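Local atomic coordinates of GTP-binding protein (Thermus thermophilus, PDB entry 2DBY), a protein that binds guanine nucleotide, here as GDP, and is thought to be a ribosome-binding ATPase of the OBG GTPase family. Residues A[8-14]-A[105-109]; A[14-18]-A[73-77]; A[211-217]-A[240-245]. One frame throughout, in Å; residues are numbered along the deposited sequence.

Contact 1 of 3, residues A[8-14]-A[105-109]; sequences GLPNVGK and HVLRC. With GDP (guanosine-5'-diphosphate), chain B; FMT (formic acid), chain C.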
# COMPACT_ATOMS: atom_id res chain seq x y z
N GLY A 8 -5.46 -15.51 -1.78
CA GLY A 8 -5.43 -16.61 -0.83
C GLY A 8 -5.93 -17.89 -1.47
O GLY A 8 -6.83 -17.85 -2.31
N LEU A 9 -5.33 -19.02 -1.11
CA LEU A 9 -5.81 -20.27 -1.66
C LEU A 9 -7.02 -20.61 -0.78
O LEU A 9 -7.35 -19.86 0.15
CB LEU A 9 -4.71 -21.34 -1.58
CG LEU A 9 -3.45 -21.02 -2.41
CD1 LEU A 9 -2.56 -22.25 -2.51
CD2 LEU A 9 -3.84 -20.52 -3.79
N PRO A 10 -7.73 -21.71 -1.06
CA PRO A 10 -8.89 -22.06 -0.24
C PRO A 10 -8.74 -22.24 1.26
O PRO A 10 -7.75 -22.79 1.77
CB PRO A 10 -9.41 -23.34 -0.91
CG PRO A 10 -9.12 -23.06 -2.36
CD PRO A 10 -7.70 -22.50 -2.31
N ASN A 11 -9.76 -21.78 1.97
CA ASN A 11 -9.84 -21.92 3.42
C ASN A 11 -8.66 -21.43 4.25
O ASN A 11 -8.09 -22.19 5.04
CB ASN A 11 -10.15 -23.39 3.74
CG ASN A 11 -11.36 -23.91 2.95
OD1 ASN A 11 -11.23 -24.76 2.07
ND2 ASN A 11 -12.53 -23.37 3.26
N VAL A 12 -8.28 -20.17 4.07
CA VAL A 12 -7.19 -19.59 4.85
C VAL A 12 -7.69 -18.41 5.69
O VAL A 12 -6.92 -17.78 6.42
CB VAL A 12 -6.03 -19.14 3.95
CG1 VAL A 12 -5.55 -20.34 3.10
CG2 VAL A 12 -6.46 -18.01 3.01
N GLY A 13 -9.00 -18.13 5.57
CA GLY A 13 -9.59 -17.03 6.32
C GLY A 13 -9.76 -15.77 5.50
O GLY A 13 -10.08 -14.71 6.05
N LYS A 14 -9.54 -15.85 4.19
CA LYS A 14 -9.67 -14.64 3.38
C LYS A 14 -11.09 -14.04 3.34
O LYS A 14 -11.24 -12.82 3.45
CB LYS A 14 -9.19 -14.90 1.93
CG LYS A 14 -9.00 -13.63 1.12
CD LYS A 14 -8.40 -13.89 -0.25
CE LYS A 14 -9.37 -14.62 -1.13
NZ LYS A 14 -9.25 -14.15 -2.53
N HIS A 105 -0.79 -11.72 0.63
CA HIS A 105 -1.18 -13.12 0.54
C HIS A 105 -1.52 -13.64 1.92
O HIS A 105 -0.66 -13.67 2.80
CB HIS A 105 -0.00 -13.93 -0.09
CG HIS A 105 -0.34 -15.36 -0.42
ND1 HIS A 105 0.43 -16.11 -1.30
CD2 HIS A 105 -1.35 -16.17 -0.02
CE1 HIS A 105 -0.10 -17.31 -1.42
NE2 HIS A 105 -1.18 -17.38 -0.66
N VAL A 106 -2.77 -14.05 2.10
CA VAL A 106 -3.23 -14.57 3.39
C VAL A 106 -2.79 -16.03 3.50
O VAL A 106 -3.09 -16.84 2.63
CB VAL A 106 -4.77 -14.49 3.50
CG1 VAL A 106 -5.24 -15.04 4.86
CG2 VAL A 106 -5.22 -13.02 3.30
N LEU A 107 -2.08 -16.34 4.57
CA LEU A 107 -1.56 -17.68 4.80
C LEU A 107 -2.10 -18.17 6.14
O LEU A 107 -2.00 -17.45 7.16
CB LEU A 107 -0.03 -17.60 4.83
CG LEU A 107 0.64 -17.11 3.55
CD1 LEU A 107 2.14 -16.88 3.82
CD2 LEU A 107 0.45 -18.17 2.45
N ARG A 108 -2.68 -19.37 6.16
CA ARG A 108 -3.23 -19.89 7.40
C ARG A 108 -2.15 -20.41 8.35
O ARG A 108 -1.37 -21.31 7.99
CB ARG A 108 -4.26 -20.99 7.08
CG ARG A 108 -4.61 -21.85 8.29
CD ARG A 108 -5.86 -22.68 8.05
NE ARG A 108 -6.99 -21.79 7.82
CZ ARG A 108 -8.26 -22.12 8.01
NH1 ARG A 108 -8.58 -23.34 8.44
NH2 ARG A 108 -9.21 -21.24 7.76
N CYS A 109 -2.09 -19.84 9.55
CA CYS A 109 -1.12 -20.26 10.55
C CYS A 109 -1.73 -20.77 11.85
O CYS A 109 -1.13 -20.64 12.92
CB CYS A 109 -0.14 -19.13 10.88
SG CYS A 109 0.89 -18.63 9.46
PB GDP B . -11.37 -18.60 2.66
O1B GDP B . -11.66 -19.94 2.01
O2B GDP B . -9.80 -18.20 2.50
O3B GDP B . -12.40 -17.49 2.49
O3A GDP B . -11.47 -18.95 4.25
PA GDP B . -12.63 -18.59 5.32
O1A GDP B . -12.77 -17.13 5.42
O2A GDP B . -14.02 -19.24 4.86
O5' GDP B . -12.19 -19.17 6.76
C5' GDP B . -12.10 -20.60 6.69
C4' GDP B . -12.38 -21.19 8.09
O4' GDP B . -11.40 -20.72 9.10
C3' GDP B . -13.73 -20.80 8.69
O3' GDP B . -14.68 -21.66 9.30
C2' GDP B . -13.40 -19.49 9.44
O2' GDP B . -14.36 -19.38 10.52
C1' GDP B . -12.11 -19.91 10.14
N9 GDP B . -11.23 -18.76 10.50
C8 GDP B . -10.83 -17.73 9.67
N7 GDP B . -10.05 -16.90 10.31
C5 GDP B . -9.90 -17.33 11.58
C6 GDP B . -9.17 -16.85 12.73
O6 GDP B . -8.52 -15.84 12.65
N1 GDP B . -9.23 -17.57 13.91
C2 GDP B . -9.98 -18.73 13.99
N2 GDP B . -10.02 -19.42 15.17
N3 GDP B . -10.66 -19.19 12.93
C4 GDP B . -10.65 -18.53 11.73
C FMT C . 2.56 -14.49 -3.00
O1 FMT C . 3.01 -15.57 -2.60
O2 FMT C . 3.26 -13.74 -3.89
O HOH W 1 -3.12 -18.93 0.76
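Val-12 and Val-106 make the apolar part of this contact. CG2 of Val-12 lies 3.7 Å from CG1 of Val-106. The Val-106 branch stands anti to the backbone N (chi1 180°) and also rests against the carbonyl O of Val-12. Arg-108 continues the packing, its CB meeting CB of Val-12.

The guanidinium of Arg-108 gives the contact its polar part. The carbonyl O of Asn-11 lies over one face of this group, 3.0 Å from CZ of Arg-108. The N-H bonds lie in the plane of the group and this oxygen sits above it, so no hydrogen bond forms. NH2 of Arg-108 instead makes a weak bond of 2.6 Å to the ribose O4' of GDP. A lysine in place of Arg-108 has no planar group to lie against the Asn-11 carbonyl, and would probably leave O4' of GDP without this donor.

Residues 8-14 make up most of the P-loop (Walker A motif), which leads from strand 3-7 into helix 14-25. Within this loop, backbone amides grip the phosphates. N of Val-12 and N of Lys-14 both donate to O2B of GDP, and N of Gly-13 donates to the bridging O3A at 2.9 Å. N of Asn-11 reaches O1B of GDP at 2.6 Å. Gly-13, at the N-cap, has backbone angles that would jam a side chain against the preceding carbonyl, and such a side chain would also crowd N7 of the base.

One water joins the segments at the other end. It accepts from N of Leu-9, donates to O of Val-106 at 2.8 Å, and bonds NE2 of His-105 in the plane of the imidazole. ND1 of His-105 donates to O1 of a formic acid molecule at 2.9 Å.

Contact 2 of 3, residues A[14-18]-A[73-77]; sequences KSTLF and FVDIA. With GDP (guanosine-5'-diphosphate), chain B.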
# COMPACT_ATOMS: atom_id res chain seq x y z
N LYS A 14 -9.54 -15.85 4.19
CA LYS A 14 -9.67 -14.64 3.38
C LYS A 14 -11.09 -14.04 3.34
O LYS A 14 -11.24 -12.82 3.45
CB LYS A 14 -9.19 -14.90 1.93
CG LYS A 14 -9.00 -13.63 1.12
CD LYS A 14 -8.40 -13.89 -0.25
CE LYS A 14 -9.37 -14.62 -1.13
NZ LYS A 14 -9.25 -14.15 -2.53
N SER A 15 -12.14 -14.86 3.20
CA SER A 15 -13.47 -14.26 3.14
C SER A 15 -13.82 -13.63 4.48
O SER A 15 -14.51 -12.63 4.53
CB SER A 15 -14.53 -15.29 2.76
OG SER A 15 -14.54 -16.35 3.68
N THR A 16 -13.31 -14.21 5.56
CA THR A 16 -13.55 -13.69 6.90
C THR A 16 -12.87 -12.33 6.99
O THR A 16 -13.47 -11.37 7.46
CB THR A 16 -12.98 -14.63 7.96
OG1 THR A 16 -13.68 -15.88 7.89
CG2 THR A 16 -13.14 -14.04 9.36
N LEU A 17 -11.63 -12.25 6.51
CA LEU A 17 -10.91 -10.98 6.53
C LEU A 17 -11.69 -10.00 5.68
O LEU A 17 -11.75 -8.82 6.00
CB LEU A 17 -9.50 -11.14 5.97
CG LEU A 17 -8.65 -9.86 6.01
CD1 LEU A 17 -8.44 -9.35 7.45
CD2 LEU A 17 -7.29 -10.18 5.37
N PHE A 18 -12.26 -10.45 4.56
CA PHE A 18 -13.05 -9.49 3.80
C PHE A 18 -14.38 -9.10 4.44
O PHE A 18 -14.93 -8.06 4.07
CB PHE A 18 -13.28 -9.95 2.39
CG PHE A 18 -12.24 -9.46 1.48
CD1 PHE A 18 -11.11 -10.23 1.22
CD2 PHE A 18 -12.30 -8.16 1.00
CE1 PHE A 18 -10.04 -9.72 0.48
CE2 PHE A 18 -11.25 -7.63 0.27
CZ PHE A 18 -10.11 -8.41 0.01
N PHE A 73 -7.95 -1.86 -0.94
CA PHE A 73 -7.66 -3.28 -1.01
C PHE A 73 -8.62 -3.93 -2.00
O PHE A 73 -9.80 -3.57 -2.04
CB PHE A 73 -7.86 -3.93 0.36
CG PHE A 73 -6.77 -3.60 1.35
CD1 PHE A 73 -6.91 -2.52 2.22
CD2 PHE A 73 -5.60 -4.34 1.37
CE1 PHE A 73 -5.88 -2.18 3.11
CE2 PHE A 73 -4.56 -4.02 2.25
CZ PHE A 73 -4.69 -2.94 3.12
N VAL A 74 -8.11 -4.89 -2.77
CA VAL A 74 -8.94 -5.58 -3.75
C VAL A 74 -8.96 -7.08 -3.43
O VAL A 74 -7.91 -7.67 -3.17
CB VAL A 74 -8.35 -5.40 -5.15
CG1 VAL A 74 -9.22 -6.12 -6.19
CG2 VAL A 74 -8.21 -3.93 -5.46
N ASP A 75 -10.15 -7.69 -3.44
CA ASP A 75 -10.23 -9.12 -3.20
C ASP A 75 -9.94 -9.70 -4.57
O ASP A 75 -10.80 -9.63 -5.46
CB ASP A 75 -11.65 -9.54 -2.79
CG ASP A 75 -11.76 -11.05 -2.52
OD1 ASP A 75 -10.78 -11.79 -2.76
OD2 ASP A 75 -12.84 -11.49 -2.06
N ILE A 76 -8.74 -10.27 -4.73
CA ILE A 76 -8.33 -10.81 -6.02
C ILE A 76 -9.06 -12.09 -6.25
O ILE A 76 -8.92 -13.07 -5.50
CB ILE A 76 -6.83 -11.06 -6.10
CG1 ILE A 76 -6.07 -9.73 -6.03
CG2 ILE A 76 -6.52 -11.82 -7.41
CD1 ILE A 76 -6.22 -8.83 -7.24
N ALA A 77 -9.80 -12.08 -7.34
CA ALA A 77 -10.63 -13.19 -7.72
C ALA A 77 -10.01 -14.06 -8.80
O ALA A 77 -9.41 -13.54 -9.76
CB ALA A 77 -11.93 -12.64 -8.19
PB GDP B . -11.37 -18.60 2.66
O1B GDP B . -11.66 -19.94 2.01
O2B GDP B . -9.80 -18.20 2.50
O3B GDP B . -12.40 -17.49 2.49
O3A GDP B . -11.47 -18.95 4.25
PA GDP B . -12.63 -18.59 5.32
O1A GDP B . -12.77 -17.13 5.42
O2A GDP B . -14.02 -19.24 4.86
O5' GDP B . -12.19 -19.17 6.76
C5' GDP B . -12.10 -20.60 6.69
C4' GDP B . -12.38 -21.19 8.09
O4' GDP B . -11.40 -20.72 9.10
C3' GDP B . -13.73 -20.80 8.69
O3' GDP B . -14.68 -21.66 9.30
C2' GDP B . -13.40 -19.49 9.44
O2' GDP B . -14.36 -19.38 10.52
C1' GDP B . -12.11 -19.91 10.14
N9 GDP B . -11.23 -18.76 10.50
C8 GDP B . -10.83 -17.73 9.67
N7 GDP B . -10.05 -16.90 10.31
C5 GDP B . -9.90 -17.33 11.58
C6 GDP B . -9.17 -16.85 12.73
O6 GDP B . -8.52 -15.84 12.65
N1 GDP B . -9.23 -17.57 13.91
C2 GDP B . -9.98 -18.73 13.99
N2 GDP B . -10.02 -19.42 15.17
N3 GDP B . -10.66 -19.19 12.93
C4 GDP B . -10.65 -18.53 11.73
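Phe-18 and Asp-75 form the tight part of this contact. CB of Asp-75 sits over one face of the phenyl ring, offset toward the rim. It lies 3.6 Å from the centroid of the Phe-18 ring and 21° off the ring normal, a CH-pi contact. The carboxylate follows the ring, with the two planes 13° apart and stacked. CZ of Phe-18 comes to 3.3 Å from CA of Asp-75.

Away from the ring the contact thins to one salt bridge. Lys-14 starts straight, then bends at chi3 (69°) and chi4, which brings NZ to OD1 of Asp-75 at 2.8 Å. NZ meets this oxygen nearly along its C-O axis. The bridge links the P-loop lysine to the first residue of Asp-Ile-Ala-Gly, which matches the DxxG (G3, Walker B) element of P-loop GTPases. Ser-15 and Thr-16 face GDP rather than the strand: N of Thr-16 and its OG1 both donate to O1A.

Helix 14-25 lies over the end of strand 66-75: the axes of segments 14-18 and 73-75 come within 10.5 Å. Strand 3-7 is paired with that strand, and its Ile-6 touches Phe-18. Helix 91-98 packs on Ile-76, and helix 243-250 on Thr-16 and Leu-17.

Contact 3 of 3, residues A[211-217]-A[240-245]; sequences AEEDLPD and VVSARL. With GDP (guanosine-5'-diphosphate), chain B.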
# COMPACT_ATOMS: atom_id res chain seq x y z
N ALA A 211 -4.71 -17.58 15.35
CA ALA A 211 -5.75 -17.57 16.37
C ALA A 211 -5.43 -16.32 17.21
O ALA A 211 -4.27 -15.96 17.35
CB ALA A 211 -5.64 -18.83 17.23
N GLU A 212 -6.44 -15.68 17.79
CA GLU A 212 -6.22 -14.44 18.55
C GLU A 212 -5.16 -14.50 19.65
O GLU A 212 -4.50 -13.49 19.92
CB GLU A 212 -7.54 -13.93 19.13
CG GLU A 212 -8.33 -14.98 19.87
CD GLU A 212 -9.79 -14.57 20.04
OE1 GLU A 212 -10.38 -14.01 19.09
OE2 GLU A 212 -10.35 -14.84 21.12
N GLU A 213 -5.00 -15.67 20.28
CA GLU A 213 -4.00 -15.83 21.36
C GLU A 213 -2.57 -15.62 20.87
O GLU A 213 -1.68 -15.34 21.67
CB GLU A 213 -4.09 -17.21 22.00
CG GLU A 213 -3.98 -18.34 21.02
CD GLU A 213 -5.35 -18.88 20.62
OE1 GLU A 213 -6.34 -18.09 20.50
OE2 GLU A 213 -5.43 -20.11 20.41
N ASP A 214 -2.35 -15.77 19.57
CA ASP A 214 -1.02 -15.59 19.00
C ASP A 214 -0.69 -14.14 18.63
O ASP A 214 0.39 -13.88 18.12
CB ASP A 214 -0.86 -16.49 17.76
CG ASP A 214 -0.43 -17.90 18.11
OD1 ASP A 214 0.08 -18.10 19.24
OD2 ASP A 214 -0.58 -18.83 17.27
N LEU A 215 -1.62 -13.21 18.86
CA LEU A 215 -1.37 -11.81 18.55
C LEU A 215 -0.53 -11.24 19.69
O LEU A 215 -0.64 -11.69 20.84
CB LEU A 215 -2.69 -11.04 18.42
CG LEU A 215 -3.60 -11.48 17.25
CD1 LEU A 215 -4.96 -10.77 17.34
CD2 LEU A 215 -2.90 -11.17 15.91
N PRO A 216 0.25 -10.20 19.41
CA PRO A 216 0.41 -9.50 18.13
C PRO A 216 1.43 -10.01 17.11
O PRO A 216 1.33 -9.67 15.94
CB PRO A 216 0.77 -8.10 18.57
CG PRO A 216 1.74 -8.41 19.68
CD PRO A 216 1.03 -9.51 20.46
N ASP A 217 2.42 -10.79 17.54
CA ASP A 217 3.48 -11.22 16.61
C ASP A 217 3.63 -12.71 16.30
O ASP A 217 4.60 -13.11 15.64
CB ASP A 217 4.84 -10.72 17.11
CG ASP A 217 4.86 -9.24 17.42
OD1 ASP A 217 4.41 -8.44 16.58
OD2 ASP A 217 5.34 -8.87 18.51
N VAL A 240 0.85 -9.89 11.08
CA VAL A 240 0.09 -10.96 11.75
C VAL A 240 -1.28 -10.45 12.17
O VAL A 240 -1.38 -9.42 12.85
CB VAL A 240 0.86 -11.47 13.00
CG1 VAL A 240 0.09 -12.62 13.65
CG2 VAL A 240 2.28 -11.87 12.60
N VAL A 241 -2.32 -11.16 11.76
CA VAL A 241 -3.69 -10.78 12.13
C VAL A 241 -4.53 -12.01 12.45
O VAL A 241 -4.18 -13.14 12.10
CB VAL A 241 -4.42 -10.07 10.96
CG1 VAL A 241 -3.55 -8.95 10.41
CG2 VAL A 241 -4.79 -11.08 9.86
N SER A 242 -5.64 -11.80 13.15
CA SER A 242 -6.61 -12.87 13.36
C SER A 242 -7.82 -12.35 12.56
O SER A 242 -8.48 -11.40 12.99
CB SER A 242 -7.02 -13.01 14.83
OG SER A 242 -8.18 -13.82 14.89
N ALA A 243 -8.10 -12.95 11.40
CA ALA A 243 -9.22 -12.53 10.57
C ALA A 243 -10.52 -12.60 11.35
O ALA A 243 -11.37 -11.73 11.24
CB ALA A 243 -9.33 -13.43 9.32
N ARG A 244 -10.69 -13.67 12.11
CA ARG A 244 -11.93 -13.78 12.87
C ARG A 244 -12.07 -12.63 13.86
O ARG A 244 -13.16 -12.04 14.00
CB ARG A 244 -11.97 -15.11 13.63
CG ARG A 244 -13.24 -15.28 14.44
CD ARG A 244 -13.40 -16.69 14.95
NE ARG A 244 -14.50 -16.76 15.91
CZ ARG A 244 -14.86 -17.88 16.54
NH1 ARG A 244 -14.20 -19.00 16.31
NH2 ARG A 244 -15.86 -17.85 17.41
N LEU A 245 -11.00 -12.31 14.57
CA LEU A 245 -11.06 -11.21 15.53
C LEU A 245 -11.37 -9.90 14.82
O LEU A 245 -12.16 -9.09 15.29
CB LEU A 245 -9.73 -11.07 16.27
CG LEU A 245 -9.68 -9.91 17.28
CD1 LEU A 245 -10.70 -10.15 18.39
CD2 LEU A 245 -8.27 -9.83 17.88
PB GDP B . -11.37 -18.60 2.66
O1B GDP B . -11.66 -19.94 2.01
O2B GDP B . -9.80 -18.20 2.50
O3B GDP B . -12.40 -17.49 2.49
O3A GDP B . -11.47 -18.95 4.25
PA GDP B . -12.63 -18.59 5.32
O1A GDP B . -12.77 -17.13 5.42
O2A GDP B . -14.02 -19.24 4.86
O5' GDP B . -12.19 -19.17 6.76
C5' GDP B . -12.10 -20.60 6.69
C4' GDP B . -12.38 -21.19 8.09
O4' GDP B . -11.40 -20.72 9.10
C3' GDP B . -13.73 -20.80 8.69
O3' GDP B . -14.68 -21.66 9.30
C2' GDP B . -13.40 -19.49 9.44
O2' GDP B . -14.36 -19.38 10.52
C1' GDP B . -12.11 -19.91 10.14
N9 GDP B . -11.23 -18.76 10.50
C8 GDP B . -10.83 -17.73 9.67
N7 GDP B . -10.05 -16.90 10.31
C5 GDP B . -9.90 -17.33 11.58
C6 GDP B . -9.17 -16.85 12.73
O6 GDP B . -8.52 -15.84 12.65
N1 GDP B . -9.23 -17.57 13.91
C2 GDP B . -9.98 -18.73 13.99
N2 GDP B . -10.02 -19.42 15.17
N3 GDP B . -10.66 -19.19 12.93
C4 GDP B . -10.65 -18.53 11.73
O HOH W 2 -0.12 -7.96 14.76
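Leu-215 drives its two methyl branches into the bend at residues 240-245. CD1 meets CD2 of Leu-245 at 3.5 Å, tighter than usual for two carbons, and the two side chains cross obliquely. CD2 of Leu-215 rests on the backbone of Val-240 and Val-241 and on CG1 of Val-240. At the rim, OE1 of Glu-212 lies 3.9 Å from CD1 of Leu-245.

Val-240 meets the far end of the loop. Its CB lies 3.5 Å from O of Pro-216. A water donates to this same carbonyl and to O of Val-240, tying loop to strand where no direct hydrogen bond crosses.

The next shell fixes both sides. Two i+3 backbone bonds shape the 3-10 turn, N of Asp-214 to O of Ala-211 and N of Leu-215 to O of Glu-212, and the peptide bond before Pro-216 is cis. OG of Ser-242 caps the helix that follows: N of Leu-245 donates to it at 3.2 Å and 161°. OG of Ser-242 stands anti to the backbone N (chi1 166°), which also turns it toward the base, where it donates to O6 of GDP at 3.0 Å. N of Arg-244 donates to the same O6 at 169°. Asn-209 holds N of Ala-243. The Ser-Ala-Arg turn is consistent with the G5 element of P-loop GTPases; here it contacts O6 of the guanine.

Overall arrangement
All three contacts touch one GDP and reach the same central sheet, and each is partly buried. Contacts 1 and 2 share Lys-14: its amide serves the phosphate in contact 1, its ammonium group the strand end in contact 2. Contact 1 sets the phosphate loop against strand 102-108 through valines, a flat arginine and a water. Contact 2 joins helix 14-25 to strand 66-75 by charge and a stacked ring. Contact 3, about 17 Å from contact 2 between centres, works at the base and is mainly apolar, with acidic residues at its rim. Thr-16 and Gly-13 touch Ala-243, which brings the phosphate and base ends of the site together.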